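PDB 4Q8K: alginase from Pseudoalteromonas, which cleaves alginate as a lyase of polysaccharide lyase family 18, presumably by beta-elimination at the bonds between its uronic acid units. Local coordinates for residues P163-D166 with D167-V171; V171-P174 with L175-Q178; L197-A200 with M201-Y205; V289-Y293 with G294-V298; F343-C346 with F347-L350. All blocks are in the same frame, centred on the assembly; numbering follows the deposited sequence.

The five contacts form two groups near different ends of a beta-sandwich. Contacts 1 and 2 share V171 and touch where P163 CB meets F172 CE1 at 3.9 Å; contact 5, on helix 340-349, touches contact 2 through L175 CD2 and F347 CB, 4.2 Å apart. Contacts 3 and 4 lie on the same seven-stranded sheet as contact 1 but well away, the centres of contacts 1 and 3 about 27 Å apart. Strands 204-216 and 284-292 are neighbours there, and T204 O probably accepts from Y293 N at 3.0 Å. The calcium ion, held by D242, D250, V252, N255 and I257, lies about 14 Å from the L350 side chain in contact 5.

Contact 1 of 5, residues P163-D166 with D167-V171; sequences PLVD and DSTLV
V165 and T169 interlock on one face of a tight hairpin, where V165 CG2 drops as a knob between T169 CB and V171 CG2, each 3.8 Å away. V165 CG1 lies anti to the carbonyl carbon (chi1 -65°) and against V171 CB, which leaves CG2 between N and carbonyl carbon, facing T169. A branched residue suits this surface, since both methyls find partners. The other face is shaped by L170, whose CD2 fits the notch between the ring carbon CB of P163 and the tip of L164, with L164 CD1 3.7 Å away. Y191 packs against P163 and L170 from strand 186-193 of the other sheet.

Around the bend the fit becomes polar. D166 OD1 takes two donors: T169 OG1 at 2.7 Å on its syn side and S168 N at 2.9 Å on its anti side, the latter closing an Asx turn. A valine in place of T169 would probably leave D166 OD1 with the S168 N-H as its one partner here and the carboxylate freer to rotate. The backbones are joined by V171 N to P163 O (2.8 Å) and, longer, V165 N to T169 O (3.2 Å), with T169 N to D166 O closing the turn. Together these make a beta hairpin closed by a type I turn from D166 to T169, at the margin of a seven-stranded antiparallel sheet.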
loop_
_atom_site.group_PDB
_atom_site.type_symbol
_atom_site.label_atom_id
_atom_site.label_comp_id
_atom_site.label_asym_id
_atom_site.label_seq_id
_atom_site.Cartn_x
_atom_site.Cartn_y
_atom_site.Cartn_z
ATOM N N PRO A 163 4.444 -1.447 14.574
ATOM C CA PRO A 163 5.370 -1.528 13.440
ATOM C C PRO A 163 6.808 -1.156 13.798
ATOM O O PRO A 163 7.730 -1.652 13.157
ATOM C CB PRO A 163 4.788 -0.513 12.452
ATOM C CG PRO A 163 3.337 -0.491 12.758
ATOM C CD PRO A 163 3.266 -0.623 14.261
ATOM N N LEU A 164 6.998 -0.299 14.799
ATOM C CA LEU A 164 8.341 0.161 15.159
ATOM C C LEU A 164 9.072 -0.895 15.981
ATOM O O LEU A 164 8.887 -0.978 17.199
ATOM C CB LEU A 164 8.274 1.484 15.933
ATOM C CG LEU A 164 9.562 2.315 16.002
ATOM C CD1 LEU A 164 9.928 2.857 14.623
ATOM C CD2 LEU A 164 9.418 3.464 16.998
ATOM N N VAL A 165 9.906 -1.695 15.317
ATOM C CA VAL A 165 10.607 -2.798 15.983
ATOM C C VAL A 165 11.981 -2.367 16.510
ATOM O O VAL A 165 12.583 -3.024 17.363
ATOM C CB VAL A 165 10.730 -4.041 15.067
ATOM C CG1 VAL A 165 9.352 -4.618 14.772
ATOM C CG2 VAL A 165 11.437 -3.684 13.782
ATOM N N ASP A 166 12.473 -1.255 15.986
ATOM C CA ASP A 166 13.593 -0.538 16.583
ATOM C C ASP A 166 13.515 0.887 16.043
ATOM O O ASP A 166 12.680 1.168 15.182
ATOM C CB ASP A 166 14.941 -1.213 16.297
ATOM C CG ASP A 166 15.273 -1.275 14.819
ATOM O OD1 ASP A 166 15.017 -0.289 14.096
ATOM O OD2 ASP A 166 15.810 -2.315 14.382
ATOM N N ASP A 167 14.329 1.798 16.540
ATOM C CA ASP A 167 14.129 3.208 16.203
ATOM C C ASP A 167 14.227 3.542 14.722
ATOM O O ASP A 167 13.849 4.603 14.319
ATOM C CB ASP A 167 15.041 4.146 16.988
ATOM C CG ASP A 167 16.498 3.860 16.790
ATOM O OD1 ASP A 167 16.886 3.307 15.775
ATOM O OD2 ASP A 167 17.275 4.190 17.686
ATOM N N SER A 168 14.749 2.615 13.946
ATOM C CA SER A 168 15.010 2.830 12.530
ATOM C C SER A 168 14.273 1.872 11.569
ATOM O O SER A 168 14.524 1.883 10.394
ATOM C CB SER A 168 16.511 2.771 12.275
ATOM O OG SER A 168 17.211 3.635 13.114
ATOM N N THR A 169 13.351 1.068 12.079
ATOM C CA THR A 169 12.707 0.042 11.259
ATOM C C THR A 169 11.202 -0.070 11.496
ATOM O O THR A 169 10.745 -0.097 12.637
ATOM C CB THR A 169 13.333 -1.340 11.516
ATOM O OG1 THR A 169 14.761 -1.230 11.565
ATOM C CG2 THR A 169 12.934 -2.316 10.423
ATOM N N LEU A 170 10.434 -0.128 10.409
ATOM C CA LEU A 170 9.008 -0.415 10.492
ATOM C C LEU A 170 8.729 -1.776 9.867
ATOM O O LEU A 170 9.169 -2.059 8.751
ATOM C CB LEU A 170 8.184 0.655 9.772
ATOM C CG LEU A 170 8.242 2.087 10.314
ATOM C CD1 LEU A 170 7.478 3.020 9.397
ATOM C CD2 LEU A 170 7.678 2.154 11.727
ATOM N N VAL A 171 8.010 -2.624 10.594
ATOM C CA VAL A 171 7.639 -3.940 10.079
ATOM C C VAL A 171 6.130 -4.091 10.085
ATOM O O VAL A 171 5.503 -4.026 11.139
ATOM C CB VAL A 171 8.256 -5.075 10.915
ATOM C CG1 VAL A 171 7.582 -6.402 10.575
ATOM C CG2 VAL A 171 9.759 -5.144 10.688
#

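Contact 2 of 5, residues V171-P174 with L175-Q178; sequences VFVP and LEAQ
The carboxylate of E176 presents one flat face to V173, with V173 CB and CG1 both 3.6 Å from E176 OE2 and V173 CG2 a little farther off. CG of E176 lies beside its own backbone N (chi1 -54°) and the chain then runs extended, which carries the acid back over the valine instead of out along the helix. A second flat group, the carbonyl of V173, is used from two directions: A177 N approaches in its plane at 2.9 Å, while E176 N stands well above that plane at 3.0 Å. P161 packs against both the valine and the glutamate.

This is the junction between strand 169-172 and the short helix 174-177, with V173 at the N-cap position and its carbonyl oxygen gripping the first turn. Proline fits directly after it, since the opening residue of a helix need offer no N-H to an earlier carbonyl and the ring holds phi at -65°. The ring of P174 turns toward W187, N321 and L323. L175 extends the same apolar surface, whereas the small CB of A177 leaves room for H189, whose ND1 is also hydrogen-bonded to V173 N. The helix ends at A177; Q178, the next residue, has positive phi (53°), yet Q178 N still donates to P174 O at 2.7 Å, and its CG lies 3.5 Å from the same oxygen.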
loop_
_atom_site.group_PDB
_atom_site.type_symbol
_atom_site.label_atom_id
_atom_site.label_comp_id
_atom_site.label_asym_id
_atom_site.label_seq_id
_atom_site.Cartn_x
_atom_site.Cartn_y
_atom_site.Cartn_z
ATOM N N VAL A 171 8.010 -2.624 10.594
ATOM C CA VAL A 171 7.639 -3.940 10.079
ATOM C C VAL A 171 6.130 -4.091 10.085
ATOM O O VAL A 171 5.503 -4.026 11.139
ATOM C CB VAL A 171 8.256 -5.075 10.915
ATOM C CG1 VAL A 171 7.582 -6.402 10.575
ATOM C CG2 VAL A 171 9.759 -5.144 10.688
ATOM N N PHE A 172 5.553 -4.295 8.906
ATOM C CA PHE A 172 4.104 -4.405 8.768
ATOM C C PHE A 172 3.712 -5.847 8.488
ATOM O O PHE A 172 4.080 -6.413 7.457
ATOM C CB PHE A 172 3.589 -3.487 7.656
ATOM C CG PHE A 172 3.930 -2.030 7.865
ATOM C CD1 PHE A 172 3.130 -1.224 8.666
ATOM C CD2 PHE A 172 5.052 -1.474 7.279
ATOM C CE1 PHE A 172 3.436 0.113 8.867
ATOM C CE2 PHE A 172 5.363 -0.130 7.481
ATOM C CZ PHE A 172 4.560 0.654 8.272
ATOM N N VAL A 173 2.965 -6.434 9.421
ATOM C CA VAL A 173 2.632 -7.850 9.377
ATOM C C VAL A 173 1.132 -8.043 9.592
ATOM O O VAL A 173 0.676 -8.289 10.711
ATOM C CB VAL A 173 3.405 -8.605 10.457
ATOM C CG1 VAL A 173 4.818 -8.928 9.976
ATOM C CG2 VAL A 173 3.449 -7.773 11.754
ATOM N N PRO A 174 0.349 -7.905 8.520
ATOM C CA PRO A 174 -1.114 -7.971 8.588
ATOM C C PRO A 174 -1.640 -9.352 9.013
ATOM O O PRO A 174 -2.740 -9.419 9.561
ATOM C CB PRO A 174 -1.540 -7.632 7.159
ATOM C CG PRO A 174 -0.356 -8.023 6.323
ATOM C CD PRO A 174 0.826 -7.644 7.148
ATOM N N LEU A 175 -0.876 -10.417 8.790
ATOM C CA LEU A 175 -1.302 -11.736 9.264
ATOM C C LEU A 175 -1.305 -11.795 10.784
ATOM O O LEU A 175 -1.937 -12.677 11.375
ATOM C CB LEU A 175 -0.405 -12.847 8.720
ATOM C CG LEU A 175 -0.384 -13.045 7.202
ATOM C CD1 LEU A 175 0.726 -14.011 6.819
ATOM C CD2 LEU A 175 -1.746 -13.500 6.672
ATOM N N GLU A 176 -0.556 -10.911 11.424
ATOM C CA GLU A 176 -0.522 -10.806 12.882
ATOM C C GLU A 176 -1.418 -9.672 13.403
ATOM O O GLU A 176 -2.209 -9.848 14.314
ATOM C CB GLU A 176 0.917 -10.667 13.379
ATOM C CG GLU A 176 1.840 -11.755 12.884
ATOM C CD GLU A 176 3.299 -11.517 13.201
ATOM O OE1 GLU A 176 3.585 -11.228 14.362
ATOM O OE2 GLU A 176 4.168 -11.618 12.320
ATOM N N ALA A 177 -1.305 -8.494 12.786
ATOM C CA ALA A 177 -2.122 -7.357 13.202
ATOM C C ALA A 177 -3.592 -7.573 12.878
ATOM O O ALA A 177 -4.479 -7.202 13.659
ATOM C CB ALA A 177 -1.614 -6.066 12.564
ATOM N N GLN A 178 -3.849 -8.167 11.716
ATOM C CA GLN A 178 -5.194 -8.589 11.332
ATOM C C GLN A 178 -6.227 -7.462 11.430
ATOM O O GLN A 178 -7.368 -7.673 11.832
ATOM C CB GLN A 178 -5.628 -9.817 12.167
ATOM C CG GLN A 178 -4.575 -10.934 12.194
ATOM C CD GLN A 178 -4.948 -12.138 13.073
ATOM O OE1 GLN A 178 -4.218 -13.128 13.122
ATOM N NE2 GLN A 178 -6.069 -12.046 13.769
#

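Contact 3 of 5, residues L197-A200 with M201-Y205; sequences LRVA and MTQTY
A200 and Q203 are joined by two hydrogen bonds that run in opposite senses. Q203 OE1 accepts from A200 N at 3.2 Å, with the N-H tilted 19° from the amide's carbonyl plane, and Q203 N donates to A200 O at 3.0 Å from well above the plane of that carbonyl. The glutamine side chain can reach back because its CG lies beside the backbone N (chi1 -65°) and the chain is extended beyond it. On the way it passes A200, whose CB is 3.6 Å from Q203 OE1; a methyl group is small enough to let the amide close in. V199 adds an apolar neighbour to that oxygen, with CB 3.4 Å away.

The pair spans the 3-10 segment 201-203, from the residue before it to its last, a single tight turn that delivers the chain into strand 204-216, and the A200 O to Q203 N bond is its characteristic i to i+3 link. Other polar groups are met by neighbouring parts of the chain: T202 OG1 bonds D311 OD2, V199 O accepts from S315 OG, and M201 O accepts from N291 ND2. M201 sends its side chain against D311 and S315. Beyond the turn, V199 CG2 presses on T204 CG2 at 3.5 Å, a tight carbon contact between two beta-branched residues.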
loop_
_atom_site.group_PDB
_atom_site.type_symbol
_atom_site.label_atom_id
_atom_site.label_comp_id
_atom_site.label_asym_id
_atom_site.label_seq_id
_atom_site.Cartn_x
_atom_site.Cartn_y
_atom_site.Cartn_z
ATOM N N LEU A 197 -6.010 16.543 9.486
ATOM C CA LEU A 197 -5.032 17.184 8.611
ATOM C C LEU A 197 -5.407 17.073 7.143
ATOM O O LEU A 197 -4.774 17.691 6.291
ATOM C CB LEU A 197 -3.643 16.586 8.813
ATOM C CG LEU A 197 -2.978 16.677 10.187
ATOM C CD1 LEU A 197 -1.673 15.908 10.159
ATOM C CD2 LEU A 197 -2.736 18.125 10.579
ATOM N N ARG A 198 -6.430 16.277 6.843
ATOM C CA ARG A 198 -6.780 16.000 5.444
ATOM C C ARG A 198 -7.314 17.200 4.680
ATOM O O ARG A 198 -8.179 17.931 5.164
ATOM C CB ARG A 198 -7.775 14.848 5.363
ATOM C CG ARG A 198 -7.228 13.602 5.997
ATOM C CD ARG A 198 -8.233 12.464 5.974
ATOM N NE ARG A 198 -7.758 11.359 6.793
ATOM C CZ ARG A 198 -8.520 10.330 7.170
ATOM N NH1 ARG A 198 -9.791 10.265 6.790
ATOM N NH2 ARG A 198 -8.017 9.371 7.930
ATOM N N VAL A 199 -6.776 17.391 3.478
ATOM C CA VAL A 199 -7.240 18.425 2.568
ATOM C C VAL A 199 -7.272 17.841 1.162
ATOM O O VAL A 199 -7.093 16.635 0.982
ATOM C CB VAL A 199 -6.337 19.671 2.615
ATOM C CG1 VAL A 199 -6.497 20.391 3.966
ATOM C CG2 VAL A 199 -4.880 19.284 2.366
ATOM N N ALA A 200 -7.511 18.679 0.163
ATOM C CA ALA A 200 -7.596 18.192 -1.210
ATOM C C ALA A 200 -6.234 17.724 -1.708
ATOM O O ALA A 200 -5.199 18.172 -1.219
ATOM C CB ALA A 200 -8.165 19.273 -2.122
ATOM N N MET A 201 -6.231 16.805 -2.669
ATOM C CA MET A 201 -4.977 16.389 -3.290
ATOM C C MET A 201 -4.237 17.606 -3.840
ATOM O O MET A 201 -3.019 17.709 -3.725
ATOM C CB MET A 201 -5.218 15.372 -4.412
ATOM C CG MET A 201 -5.620 13.968 -3.911
ATOM S SD MET A 201 -4.292 13.132 -3.029
ATOM C CE MET A 201 -3.147 12.734 -4.335
ATOM N N THR A 202 -4.994 18.528 -4.423
ATOM C CA THR A 202 -4.435 19.729 -5.036
ATOM C C THR A 202 -3.982 20.785 -4.027
ATOM O O THR A 202 -3.525 21.860 -4.413
ATOM C CB THR A 202 -5.456 20.386 -5.986
ATOM O OG1 THR A 202 -6.698 20.575 -5.297
ATOM C CG2 THR A 202 -5.687 19.511 -7.211
ATOM N N GLN A 203 -4.113 20.492 -2.740
ATOM C CA GLN A 203 -3.732 21.455 -1.720
ATOM C C GLN A 203 -2.526 21.052 -0.901
ATOM O O GLN A 203 -2.208 21.699 0.088
ATOM C CB GLN A 203 -4.908 21.751 -0.790
ATOM C CG GLN A 203 -6.063 22.434 -1.478
ATOM C CD GLN A 203 -7.190 22.725 -0.524
ATOM O OE1 GLN A 203 -7.585 21.864 0.266
ATOM N NE2 GLN A 203 -7.708 23.952 -0.572
ATOM N N THR A 204 -1.844 19.969 -1.262
ATOM C CA THR A 204 -0.600 19.621 -0.600
ATOM C C THR A 204 0.528 19.244 -1.496
ATOM O O THR A 204 0.329 18.722 -2.543
ATOM C CB THR A 204 -0.705 18.399 0.348
ATOM O OG1 THR A 204 -1.239 17.283 -0.347
ATOM C CG2 THR A 204 -1.579 18.683 1.459
ATOM N N TYR A 205 1.725 19.423 -0.981
ATOM C CA TYR A 205 2.909 18.854 -1.552
ATOM C C TYR A 205 3.416 17.800 -0.560
ATOM O O TYR A 205 3.787 18.128 0.516
ATOM C CB TYR A 205 3.969 19.931 -1.843
ATOM C CG TYR A 205 5.243 19.371 -2.376
ATOM C CD1 TYR A 205 5.390 19.072 -3.706
ATOM C CD2 TYR A 205 6.280 19.103 -1.546
ATOM C CE1 TYR A 205 6.544 18.540 -4.181
ATOM C CE2 TYR A 205 7.427 18.561 -2.016
ATOM C CZ TYR A 205 7.546 18.289 -3.332
ATOM O OH TYR A 205 8.687 17.747 -3.759
#

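Contact 4 of 5, residues V289-Y293 with G294-V298; sequences VVNNY and GDVEV
N291 OD1 accepts the backbone N-H of G294 at 2.9 Å, so an asparagine side chain from one strand of the hairpin ties down the turn that follows it. CG stands anti to the backbone N (chi1 172°), which swings the amide toward the turn. Its oxygen also lies 3.8 Å from V296 CG2, the facing residue in the non-hydrogen-bonded pair.

Next come the backbone bonds. N292 N donates to D295 O at 2.9 Å, and D295 N returns a longer bond to N292 O at 3.2 Å, closing a type I' turn. Y293 takes up left-handed angles at its first corner; G294, with phi 108°, could not hold a CB without jamming it against Y293 O. Farther along, V290 and E297 exchange a nearly straight pair of bonds, V290 N to E297 O being 2.8 Å. On the outer face one water joins N292 O to D295 OD2, while V289, V296 and V298 face the other sheet, toward H227, L264 and V262.

What positions the asparagine is its other end: N291 ND2 donates to M201 O and E206 OE2. A leucine in its place would probably leave G294 N, M201 O and E206 OE2 each short of a mate in a buried setting. An amide suits the site because it accepts on one side and donates on the other, and the acidic partner probably polarises it, making OD1 a somewhat better acceptor.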
loop_
_atom_site.group_PDB
_atom_site.type_symbol
_atom_site.label_atom_id
_atom_site.label_comp_id
_atom_site.label_asym_id
_atom_site.label_seq_id
_atom_site.Cartn_x
_atom_site.Cartn_y
_atom_site.Cartn_z
ATOM N N VAL A 289 7.076 8.243 -3.512
ATOM C CA VAL A 289 5.767 8.699 -3.939
ATOM C C VAL A 289 5.687 10.191 -3.696
ATOM O O VAL A 289 5.905 10.652 -2.576
ATOM C CB VAL A 289 4.643 8.003 -3.138
ATOM C CG1 VAL A 289 3.283 8.502 -3.580
ATOM C CG2 VAL A 289 4.739 6.497 -3.307
ATOM N N VAL A 290 5.383 10.942 -4.747
ATOM C CA VAL A 290 5.242 12.385 -4.629
ATOM C C VAL A 290 3.858 12.826 -5.064
ATOM O O VAL A 290 3.382 12.433 -6.126
ATOM C CB VAL A 290 6.280 13.121 -5.502
ATOM C CG1 VAL A 290 6.152 14.623 -5.311
ATOM C CG2 VAL A 290 7.690 12.636 -5.175
ATOM N N ASN A 291 3.205 13.627 -4.230
ATOM C CA ASN A 291 1.992 14.305 -4.625
ATOM C C ASN A 291 2.297 15.783 -4.727
ATOM O O ASN A 291 2.348 16.466 -3.712
ATOM C CB ASN A 291 0.876 14.117 -3.606
ATOM C CG ASN A 291 -0.325 14.988 -3.913
ATOM O OD1 ASN A 291 -0.552 15.374 -5.066
ATOM N ND2 ASN A 291 -1.092 15.319 -2.885
ATOM N N ASN A 292 2.515 16.263 -5.943
ATOM C CA ASN A 292 2.780 17.678 -6.185
ATOM C C ASN A 292 1.481 18.413 -6.507
ATOM O O ASN A 292 1.174 18.649 -7.668
ATOM C CB ASN A 292 3.784 17.828 -7.335
ATOM C CG ASN A 292 4.183 19.270 -7.572
ATOM O OD1 ASN A 292 3.952 20.132 -6.728
ATOM N ND2 ASN A 292 4.782 19.539 -8.728
ATOM N N TYR A 293 0.715 18.748 -5.472
ATOM C CA TYR A 293 -0.555 19.454 -5.626
ATOM C C TYR A 293 -1.471 18.837 -6.690
ATOM O O TYR A 293 -2.060 19.543 -7.516
ATOM C CB TYR A 293 -0.308 20.950 -5.911
ATOM C CG TYR A 293 0.456 21.647 -4.803
ATOM C CD1 TYR A 293 -0.203 22.151 -3.692
ATOM C CD2 TYR A 293 1.840 21.785 -4.863
ATOM C CE1 TYR A 293 0.489 22.780 -2.676
ATOM C CE2 TYR A 293 2.540 22.422 -3.852
ATOM C CZ TYR A 293 1.858 22.911 -2.756
ATOM O OH TYR A 293 2.544 23.533 -1.736
ATOM N N GLY A 294 -1.584 17.511 -6.667
ATOM C CA GLY A 294 -2.525 16.819 -7.529
ATOM C C GLY A 294 -1.855 16.055 -8.657
ATOM O O GLY A 294 -2.496 15.263 -9.341
ATOM N N ASP A 295 -0.566 16.304 -8.862
ATOM C CA ASP A 295 0.199 15.567 -9.861
ATOM C C ASP A 295 0.981 14.509 -9.114
ATOM O O ASP A 295 1.928 14.817 -8.391
ATOM C CB ASP A 295 1.158 16.493 -10.624
ATOM C CG ASP A 295 0.443 17.614 -11.344
ATOM O OD1 ASP A 295 -0.744 17.463 -11.678
ATOM O OD2 ASP A 295 1.091 18.648 -11.589
ATOM N N VAL A 296 0.560 13.259 -9.260
ATOM C CA VAL A 296 1.121 12.185 -8.448
ATOM C C VAL A 296 2.105 11.347 -9.244
ATOM O O VAL A 296 1.783 10.876 -10.329
ATOM C CB VAL A 296 0.026 11.258 -7.890
ATOM C CG1 VAL A 296 0.653 10.068 -7.183
ATOM C CG2 VAL A 296 -0.872 12.039 -6.939
ATOM N N GLU A 297 3.295 11.169 -8.682
ATOM C CA GLU A 297 4.364 10.412 -9.300
ATOM C C GLU A 297 4.899 9.328 -8.372
ATOM O O GLU A 297 5.138 9.580 -7.190
ATOM C CB GLU A 297 5.494 11.364 -9.670
ATOM C CG GLU A 297 6.769 10.687 -10.085
ATOM C CD GLU A 297 7.860 11.696 -10.317
ATOM O OE1 GLU A 297 8.266 11.865 -11.481
ATOM O OE2 GLU A 297 8.289 12.340 -9.341
ATOM N N VAL A 298 5.093 8.127 -8.920
ATOM C CA VAL A 298 5.676 7.016 -8.179
ATOM C C VAL A 298 6.935 6.536 -8.877
ATOM O O VAL A 298 6.939 6.368 -10.101
ATOM C CB VAL A 298 4.687 5.839 -8.056
ATOM C CG1 VAL A 298 5.301 4.697 -7.230
ATOM C CG2 VAL A 298 3.395 6.319 -7.429
HETATM O O HOH W 1 3.811 18.550 -11.710
HETATM O O HOH W 2 0.721 20.628 -9.491
HETATM O O HOH W 3 -3.051 18.370 -10.377
#

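Contact 5 of 5, residues F343-C346 with F347-L350; sequences FKNC and FEDL
F347 begins the last turn of the helix by donating its N-H to F343 O at 2.9 Å, almost straight at 171°. Its side chain leans back beside the same carbonyl, with CD2 3.1 Å from F343 O and CE2 4.1 Å from F343 CB, so the ring lies against the preceding turn. The ring also meets W187, which touches F343 too; two large apolar residues four apart suit this buried side of the helix.

E348 follows on the exposed side. Its N bonds K344 O, and its extended chain takes OE1 to K344 NZ, forming a salt bridge of 2.9 Å in which the ammonium comes from above the carboxylate plane. The lysine meets it by running extended from a CG anti to the backbone N and then bending at its last torsion (chi4 -86°), an i to i+4 pairing of long flexible chains. D349 then donates its N to N345 O at 3.0 Å and folds its short carboxylate back, with CG 3.3 Å from that oxygen.

L350 closes the run: its N reaches C346 O at 2.8 Å, and CG lies 3.1 Å from the same atom. Its CD1 approaches C346 CB, while the branch as a whole packs on P328. C346 SG is linked to C334 by a disulfide. The chemistry divides this part of helix 340-349 lengthwise. F343 and F347 pack toward W187 of strand 186-193, while the disulfide ties the helix to an earlier part of the chain, and K344 probably offsets part of the negative charge that E348 and D349 gather toward the helix's C-terminal end.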
loop_
_atom_site.group_PDB
_atom_site.type_symbol
_atom_site.label_atom_id
_atom_site.label_comp_id
_atom_site.label_asym_id
_atom_site.label_seq_id
_atom_site.Cartn_x
_atom_site.Cartn_y
_atom_site.Cartn_z
ATOM N N PHE A 343 -11.511 -13.683 6.456
ATOM C CA PHE A 343 -10.208 -13.409 5.856
ATOM C C PHE A 343 -9.147 -14.354 6.389
ATOM O O PHE A 343 -8.253 -14.788 5.665
ATOM C CB PHE A 343 -9.815 -11.936 6.064
ATOM C CG PHE A 343 -10.782 -10.977 5.445
ATOM C CD1 PHE A 343 -11.165 -11.123 4.119
ATOM C CD2 PHE A 343 -11.349 -9.956 6.195
ATOM C CE1 PHE A 343 -12.069 -10.264 3.541
ATOM C CE2 PHE A 343 -12.256 -9.094 5.629
ATOM C CZ PHE A 343 -12.618 -9.240 4.294
ATOM N N LYS A 344 -9.266 -14.679 7.652
ATOM C CA LYS A 344 -8.470 -15.724 8.208
ATOM C C LYS A 344 -8.485 -16.966 7.346
ATOM O O LYS A 344 -7.484 -17.499 7.036
ATOM C CB LYS A 344 -8.993 -16.098 9.581
ATOM C CG LYS A 344 -8.124 -17.112 10.254
ATOM C CD LYS A 344 -8.683 -17.565 11.587
ATOM C CE LYS A 344 -7.705 -18.489 12.246
ATOM N NZ LYS A 344 -7.970 -19.826 11.731
ATOM N N ASN A 345 -9.663 -17.438 7.044
ATOM C CA ASN A 345 -9.834 -18.654 6.262
ATOM C C ASN A 345 -9.357 -18.467 4.835
ATOM O O ASN A 345 -8.731 -19.356 4.265
ATOM C CB ASN A 345 -11.289 -19.110 6.269
ATOM C CG ASN A 345 -11.718 -19.661 7.620
ATOM O OD1 ASN A 345 -10.891 -19.894 8.498
ATOM N ND2 ASN A 345 -13.013 -19.863 7.789
ATOM N N CYS A 346 -9.639 -17.299 4.264
ATOM C CA CYS A 346 -9.155 -17.007 2.918
ATOM C C CYS A 346 -7.633 -17.112 2.820
ATOM O O CYS A 346 -7.108 -17.782 1.934
ATOM C CB CYS A 346 -9.614 -15.620 2.493
ATOM S SG CYS A 346 -11.353 -15.528 2.110
ATOM N N PHE A 347 -6.919 -16.452 3.727
ATOM C CA PHE A 347 -5.462 -16.452 3.659
ATOM C C PHE A 347 -4.887 -17.842 3.900
ATOM O O PHE A 347 -3.862 -18.203 3.327
ATOM C CB PHE A 347 -4.850 -15.387 4.577
ATOM C CG PHE A 347 -5.148 -13.980 4.134
ATOM C CD1 PHE A 347 -4.883 -13.587 2.830
ATOM C CD2 PHE A 347 -5.722 -13.062 5.008
ATOM C CE1 PHE A 347 -5.167 -12.295 2.410
ATOM C CE2 PHE A 347 -6.008 -11.778 4.601
ATOM C CZ PHE A 347 -5.727 -11.387 3.299
ATOM N N GLU A 348 -5.555 -18.633 4.732
ATOM C CA GLU A 348 -5.138 -20.013 4.919
ATOM C C GLU A 348 -5.248 -20.786 3.608
ATOM O O GLU A 348 -4.299 -21.449 3.192
ATOM C CB GLU A 348 -5.969 -20.674 6.020
ATOM C CG GLU A 348 -5.550 -20.246 7.410
ATOM C CD GLU A 348 -6.437 -20.843 8.491
ATOM O OE1 GLU A 348 -6.090 -20.708 9.681
ATOM O OE2 GLU A 348 -7.475 -21.447 8.140
ATOM N N ASP A 349 -6.403 -20.678 2.962
ATOM C CA ASP A 349 -6.687 -21.421 1.738
ATOM C C ASP A 349 -5.829 -20.920 0.579
ATOM O O ASP A 349 -5.449 -21.696 -0.304
ATOM C CB ASP A 349 -8.174 -21.315 1.380
ATOM C CG ASP A 349 -9.079 -22.048 2.377
ATOM O OD1 ASP A 349 -8.562 -22.677 3.318
ATOM O OD2 ASP A 349 -10.311 -22.002 2.189
ATOM N N LEU A 350 -5.518 -19.624 0.599
ATOM C CA LEU A 350 -4.681 -19.015 -0.437
ATOM C C LEU A 350 -3.214 -19.348 -0.241
ATOM O O LEU A 350 -2.376 -19.003 -1.078
ATOM C CB LEU A 350 -4.847 -17.494 -0.442
ATOM C CG LEU A 350 -6.202 -16.962 -0.891
ATOM C CD1 LEU A 350 -6.386 -15.536 -0.390
ATOM C CD2 LEU A 350 -6.340 -17.046 -2.406
#